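PDB 5O2X: glycoside hydrolase family 61 from Trichoderma reesei QM6a, which probably cleaves cellulose chains oxidatively with a single copper ion, as a lytic polysaccharide monooxygenase of family AA9. Local coordinates for residues F112-V117 against K143-L148; G88-Y93 against L155-I160. All coordinates share one frame; numbering follows the deposited sequence. Where two conformers were deposited one is given.

Contact 1: residues F112-V117 against K143-L148; sequences FKIDGV and KIPDNL. With MAN (alpha-D-mannopyranose), chain I.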
loop_
_atom_site.group_PDB
_atom_site.type_symbol
_atom_site.label_atom_id
_atom_site.label_comp_id
_atom_site.label_asym_id
_atom_site.label_seq_id
_atom_site.Cartn_x
_atom_site.Cartn_y
_atom_site.Cartn_z
ATOM N N PHE A 112 -6.133 -1.778 -9.521
ATOM C CA PHE A 112 -7.506 -1.521 -9.099
ATOM C C PHE A 112 -7.511 -1.374 -7.573
ATOM O O PHE A 112 -6.789 -2.066 -6.856
ATOM C CB PHE A 112 -8.489 -2.595 -9.601
ATOM C CG PHE A 112 -8.134 -4.023 -9.266
ATOM C CD1 PHE A 112 -7.342 -4.787 -10.146
ATOM C CD2 PHE A 112 -8.610 -4.634 -8.132
ATOM C CE1 PHE A 112 -7.054 -6.083 -9.866
ATOM C CE2 PHE A 112 -8.328 -5.958 -7.868
ATOM C CZ PHE A 112 -7.547 -6.697 -8.727
ATOM N N LYS A 113 -8.329 -0.427 -7.100
ATOM C CA LYS A 113 -8.337 -0.079 -5.685
ATOM C C LYS A 113 -9.263 -0.989 -4.902
ATOM O O LYS A 113 -10.470 -1.080 -5.218
ATOM C CB LYS A 113 -8.762 1.385 -5.532
ATOM C CG LYS A 113 -8.634 1.889 -4.107
ATOM C CD LYS A 113 -9.127 3.309 -3.907
ATOM C CE LYS A 113 -8.132 4.352 -4.397
ATOM N NZ LYS A 113 -8.798 5.688 -4.489
ATOM N N ILE A 114 -8.722 -1.649 -3.892
ATOM C CA ILE A 114 -9.522 -2.533 -3.043
ATOM C C ILE A 114 -9.911 -1.943 -1.693
ATOM O O ILE A 114 -10.844 -2.467 -1.090
ATOM C CB ILE A 114 -8.870 -3.931 -2.885
ATOM C CG1 ILE A 114 -7.533 -3.901 -2.172
ATOM C CG2 ILE A 114 -8.797 -4.621 -4.241
ATOM C CD1 ILE A 114 -7.048 -5.282 -1.741
ATOM N N ASP A 115 -9.271 -0.870 -1.235
ATOM C CA ASP A 115 -9.776 -0.134 -0.083
ATOM C C ASP A 115 -9.239 1.270 -0.143
ATOM O O ASP A 115 -8.336 1.614 -0.925
ATOM C CB ASP A 115 -9.532 -0.832 1.279
ATOM C CG ASP A 115 -8.191 -0.591 1.925
ATOM O OD1 ASP A 115 -7.258 -0.188 1.204
ATOM O OD2 ASP A 115 -8.079 -0.834 3.154
ATOM N N GLY A 116 -9.833 2.145 0.689
ATOM C CA GLY A 116 -9.371 3.514 0.763
ATOM C C GLY A 116 -10.157 4.256 1.805
ATOM O O GLY A 116 -11.390 4.328 1.735
ATOM N N VAL A 117 -9.432 4.821 2.782
ATOM C CA VAL A 117 -10.033 5.619 3.851
ATOM C C VAL A 117 -9.329 6.944 3.912
ATOM O O VAL A 117 -8.074 7.005 3.847
ATOM C CB VAL A 117 -9.928 4.881 5.210
ATOM C CG1 VAL A 117 -10.501 5.713 6.354
ATOM C CG2 VAL A 117 -10.670 3.547 5.142
ATOM N N LYS A 143 -8.605 -6.647 3.278
ATOM C CA LYS A 143 -9.139 -7.946 2.918
ATOM C C LYS A 143 -9.011 -8.198 1.425
ATOM O O LYS A 143 -9.436 -7.365 0.612
ATOM C CB LYS A 143 -10.588 -8.055 3.376
ATOM C CG LYS A 143 -11.234 -9.356 2.944
ATOM C CD LYS A 143 -12.618 -9.542 3.556
ATOM C CE LYS A 143 -13.477 -10.521 2.760
ATOM N NZ LYS A 143 -14.886 -10.605 3.271
ATOM N N ILE A 144 -8.415 -9.330 1.068
ATOM C CA ILE A 144 -8.413 -9.725 -0.342
ATOM C C ILE A 144 -9.865 -10.151 -0.693
ATOM O O ILE A 144 -10.446 -10.993 -0.007
ATOM C CB ILE A 144 -7.455 -10.879 -0.567
ATOM C CG1 ILE A 144 -6.034 -10.475 -0.163
ATOM C CG2 ILE A 144 -7.521 -11.344 -2.004
ATOM C CD1 ILE A 144 -5.475 -9.244 -0.828
ATOM N N PRO A 145 -10.484 -9.542 -1.706
ATOM C CA PRO A 145 -11.919 -9.819 -1.981
ATOM C C PRO A 145 -12.203 -11.304 -2.084
ATOM O O PRO A 145 -11.451 -12.053 -2.714
ATOM C CB PRO A 145 -12.139 -9.088 -3.297
ATOM C CG PRO A 145 -11.212 -7.914 -3.241
ATOM C CD PRO A 145 -9.962 -8.476 -2.579
ATOM N N ASP A 146 -13.320 -11.721 -1.491
ATOM C CA ASP A 146 -13.725 -13.112 -1.512
ATOM C C ASP A 146 -13.843 -13.679 -2.920
ATOM O O ASP A 146 -13.553 -14.855 -3.127
ATOM C CB ASP A 146 -15.107 -13.270 -0.833
ATOM C CG ASP A 146 -15.105 -13.030 0.654
ATOM O OD1 ASP A 146 -14.240 -13.588 1.306
ATOM O OD2 ASP A 146 -16.019 -12.362 1.202
ATOM N N ASN A 147 -14.273 -12.832 -3.847
ATOM C CA ASN A 147 -14.511 -13.280 -5.209
ATOM C C ASN A 147 -13.397 -12.964 -6.189
ATOM O O ASN A 147 -13.540 -13.155 -7.409
ATOM C CB ASN A 147 -15.868 -12.774 -5.678
ATOM C CG ASN A 147 -17.005 -13.522 -5.002
ATOM O OD1 ASN A 147 -16.800 -14.548 -4.337
ATOM N ND2 ASN A 147 -18.200 -13.009 -5.159
ATOM N N LEU A 148 -12.219 -12.530 -5.697
ATOM C CA LEU A 148 -11.125 -12.211 -6.606
ATOM C C LEU A 148 -10.722 -13.430 -7.422
ATOM O O LEU A 148 -10.530 -14.516 -6.875
ATOM C CB LEU A 148 -9.919 -11.729 -5.797
ATOM C CG LEU A 148 -8.750 -11.220 -6.636
ATOM C CD1 LEU A 148 -9.068 -10.015 -7.446
ATOM C CD2 LEU A 148 -7.548 -10.930 -5.775
HETATM C C1 MAN I . -14.483 4.025 3.156
HETATM C C2 MAN I . -14.874 3.893 4.623
HETATM C C3 MAN I . -16.408 3.820 4.784
HETATM C C4 MAN I . -16.989 5.050 4.053
HETATM C C5 MAN I . -16.611 5.039 2.580
HETATM C C6 MAN I . -17.201 6.208 1.771
HETATM O O2 MAN I . -14.300 5.042 5.285
HETATM O O3 MAN I . -16.793 3.833 6.155
HETATM O O4 MAN I . -18.422 5.021 4.145
HETATM O O5 MAN I . -15.177 5.063 2.513
HETATM O O6 MAN I . -16.518 7.445 2.013
#
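I114 packs against the loop 143-148 with both branches of its side chain. CD1, at the end of the longer branch, lies 3.9 Å from the carbonyl O of K143. The same methyl comes within 4.4 Å of I144 CD1. The shorter branch goes to the proline: I114 CG2 sits 4.2 Å from P145 CG. The torsion explains this split. CG1 stands between the backbone N and the carbonyl carbon (chi1 64°), while CG2 lies anti to the carbonyl carbon, and I114 straddles the start of the loop.

F112 and L148 form a second patch of the contact. The far end of the ring does the touching, with F112 CZ 3.9 Å from L148 CD1. The methyl approaches the ring obliquely. No hydrogen bond crosses between the two segments, and the contact is made by apolar packing that buries 173 Å² in all.

The loop has a bond of its own. P145 to L148 is a type I beta turn, closed by L148 N to P145 O at 3.1 Å.

Further along the strand, G116 O lies 3.4 Å from C1 of a mannose of the protein's own glycosylation. This sugar is away from the loop contact.

I114 and D115 both face D92, a classic beta bulge in strand 110-121. D115 OD2 accepts a hydrogen bond from W140 NE1 of strand 139-143. The loop itself links strand 139-143 of one sheet to strand 151-161 of the other. L94 of strand 90-96 and Y153 of strand 151-161 touch both F112 and L148. The contact thus packs strand 110-121 of one sheet against the loop that crosses between the two sheets of the sandwich.

Contact 2: residues G88-Y93 against L155-I160; sequences GPIVDY and LRHEII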
loop_
_atom_site.group_PDB
_atom_site.type_symbol
_atom_site.label_atom_id
_atom_site.label_comp_id
_atom_site.label_asym_id
_atom_site.label_seq_id
_atom_site.Cartn_x
_atom_site.Cartn_y
_atom_site.Cartn_z
ATOM N N GLY A 88 -3.099 11.602 7.131
ATOM C CA GLY A 88 -3.534 11.424 5.772
ATOM C C GLY A 88 -4.241 10.108 5.536
ATOM O O GLY A 88 -4.449 9.304 6.451
ATOM N N PRO A 89 -4.626 9.879 4.271
ATOM C CA PRO A 89 -5.392 8.693 3.890
ATOM C C PRO A 89 -4.510 7.470 3.682
ATOM O O PRO A 89 -3.283 7.554 3.551
ATOM C CB PRO A 89 -5.994 9.129 2.536
ATOM C CG PRO A 89 -4.937 10.010 1.941
ATOM C CD PRO A 89 -4.439 10.805 3.153
ATOM N N ILE A 90 -5.193 6.322 3.623
ATOM C CA ILE A 90 -4.556 5.031 3.369
ATOM C C ILE A 90 -5.363 4.333 2.280
ATOM O O ILE A 90 -6.611 4.313 2.336
ATOM C CB ILE A 90 -4.502 4.168 4.652
ATOM C CG1 ILE A 90 -3.592 4.861 5.669
ATOM C CG2 ILE A 90 -3.989 2.767 4.338
ATOM C CD1 ILE A 90 -3.573 4.212 7.041
ATOM N N VAL A 91 -4.658 3.789 1.279
ATOM C CA VAL A 91 -5.298 3.085 0.170
ATOM C C VAL A 91 -4.532 1.820 -0.123
ATOM O O VAL A 91 -3.341 1.673 0.160
ATOM C CB VAL A 91 -5.336 3.995 -1.100
ATOM C CG1 VAL A 91 -6.307 5.152 -0.923
ATOM C CG2 VAL A 91 -3.960 4.477 -1.515
ATOM N N ASP A 92 -5.247 0.879 -0.765
ATOM C CA ASP A 92 -4.649 -0.378 -1.203
ATOM C C ASP A 92 -5.145 -0.722 -2.582
ATOM O O ASP A 92 -6.348 -0.563 -2.881
ATOM C CB ASP A 92 -4.996 -1.556 -0.273
ATOM C CG ASP A 92 -4.340 -1.389 1.072
ATOM O OD1 ASP A 92 -3.199 -1.849 1.261
ATOM O OD2 ASP A 92 -4.970 -0.772 1.996
ATOM N N TYR A 93 -4.233 -1.239 -3.400
ATOM C CA TYR A 93 -4.528 -1.657 -4.756
ATOM C C TYR A 93 -3.971 -3.053 -4.989
ATOM O O TYR A 93 -3.018 -3.497 -4.345
ATOM C CB TYR A 93 -3.832 -0.756 -5.789
ATOM C CG TYR A 93 -4.157 0.712 -5.703
ATOM C CD1 TYR A 93 -3.480 1.554 -4.828
ATOM C CD2 TYR A 93 -5.101 1.270 -6.540
ATOM C CE1 TYR A 93 -3.732 2.902 -4.773
ATOM C CE2 TYR A 93 -5.354 2.644 -6.506
ATOM C CZ TYR A 93 -4.681 3.454 -5.629
ATOM O OH TYR A 93 -4.953 4.795 -5.637
ATOM N N LEU A 155 0.321 -6.334 -4.635
ATOM C CA LEU A 155 -0.464 -5.604 -3.639
ATOM C C LEU A 155 0.323 -4.319 -3.337
ATOM O O LEU A 155 1.454 -4.399 -2.858
ATOM C CB LEU A 155 -0.646 -6.480 -2.412
ATOM C CG LEU A 155 -1.155 -5.886 -1.133
ATOM C CD1 LEU A 155 -2.510 -5.330 -1.338
ATOM C CD2 LEU A 155 -1.132 -6.936 -0.028
ATOM N N ARG A 156 -0.269 -3.178 -3.641
ATOM C CA ARG A 156 0.339 -1.872 -3.456
ATOM C C ARG A 156 -0.423 -1.170 -2.361
ATOM O O ARG A 156 -1.543 -0.703 -2.553
ATOM C CB ARG A 156 0.307 -1.084 -4.768
ATOM C CG ARG A 156 0.931 0.295 -4.711
ATOM C CD ARG A 156 0.713 1.048 -6.017
ATOM N NE ARG A 156 1.321 2.377 -6.044
ATOM C CZ ARG A 156 0.840 3.442 -5.420
ATOM N NH1 ARG A 156 -0.325 3.368 -4.783
ATOM N NH2 ARG A 156 1.511 4.584 -5.410
ATOM N N HIS A 157 0.216 -1.109 -1.177
ATOM C CA HIS A 157 -0.333 -0.433 0.008
ATOM C C HIS A 157 0.298 0.939 0.117
ATOM O O HIS A 157 1.486 1.096 -0.185
ATOM C CB HIS A 157 0.038 -1.296 1.221
ATOM C CG HIS A 157 -0.283 -0.671 2.533
ATOM N ND1 HIS A 157 -1.541 -0.506 3.046
ATOM C CD2 HIS A 157 0.525 -0.100 3.467
ATOM C CE1 HIS A 157 -1.479 0.087 4.228
ATOM N NE2 HIS A 157 -0.228 0.343 4.517
ATOM N N GLU A 158 -0.445 1.956 0.529
ATOM C CA GLU A 158 0.132 3.290 0.514
ATOM C C GLU A 158 -0.518 4.156 1.581
ATOM O O GLU A 158 -1.737 4.235 1.707
ATOM C CB GLU A 158 -0.123 3.907 -0.865
ATOM C CG GLU A 158 0.427 5.296 -1.100
ATOM C CD GLU A 158 0.152 5.754 -2.516
ATOM O OE1 GLU A 158 -0.966 5.442 -3.017
ATOM O OE2 GLU A 158 1.040 6.365 -3.149
ATOM N N ILE A 159 0.334 4.889 2.314
ATOM C CA ILE A 159 -0.081 6.015 3.143
ATOM C C ILE A 159 0.292 7.274 2.375
ATOM O O ILE A 159 1.363 7.351 1.771
ATOM C CB ILE A 159 0.644 6.040 4.515
ATOM C CG1 ILE A 159 0.468 4.740 5.297
ATOM C CG2 ILE A 159 0.131 7.212 5.333
ATOM C CD1 ILE A 159 1.287 4.696 6.563
ATOM N N ILE A 160 -0.595 8.274 2.394
ATOM C CA ILE A 160 -0.262 9.595 1.857
ATOM C C ILE A 160 -0.256 10.536 3.066
ATOM O O ILE A 160 -1.147 10.477 3.948
ATOM C CB ILE A 160 -1.250 10.034 0.783
ATOM C CG1 ILE A 160 -1.340 8.987 -0.343
ATOM C CG2 ILE A 160 -0.804 11.392 0.216
ATOM C CD1 ILE A 160 -2.344 9.278 -1.387
#
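The first torsions of D92 and H157 swing carboxylate and imidazole together; the two are a non-hydrogen-bonded pair on one face of the sheet. D92 CG lies beside its backbone N (chi1 -68°), and H157 CG is anti to its own (chi1 172°). H157 ND1 donates to D92 OD1 at 2.8 Å. ND1 comes from the syn side, tilted out of the carboxylate plane; OD1 lies in the imidazole plane. H157 NE2 is hydrogen-bonded to W79 NE1, so both ring nitrogens are held. I90 CG2 lies 3.7 Å from H157 CE1.

The other face carries Y93, R156 and E158. R156 grips E158 end-on, NH1 to OE1 at 2.8 Å and NH2 to OE2 at 2.9 Å, both from above the carboxylate plane. Y93 CE1 is 3.4 Å from R156 NH1, with ring and guanidinium planes 73° apart. Y93 OH and E158 OE1 both bond to Y199 OH. A leucine in place of R156 would probably leave the buried E158 carboxylate without its charged mate.

Backbone bonds run along the whole antiparallel pair, from R156 N to Y93 O (2.9 Å) to I160 N to P89 O (3.0 Å).

Strand 90-96 lies between strands 151-161 and 110-121 in its sheet. Strand 172-183 flanks 151-161 on the other side. F77, stacked on H157, and W79 bring in strand 74-80 of the facing sheet.

How the contacts relate
Both contacts are buried, but contact 2 lies close to the centre of the chain and contact 1 about 12 Å from it. Their centres are also about 12 Å apart. Contact 2 is a pairing within one sheet, held by backbone bonds, with buried polar groups on both faces. Contact 1 is smaller, apolar and without hydrogen bonds between its segments, and its loop reaches exposed residues. They meet directly where strands 90-96 and 110-121 run side by side. I114 N probably bonds to D92 O at 2.8 Å, and V117 N to I90 O at 2.9 Å. One sheet therefore holds both strands of contact 2 and the strand of contact 1.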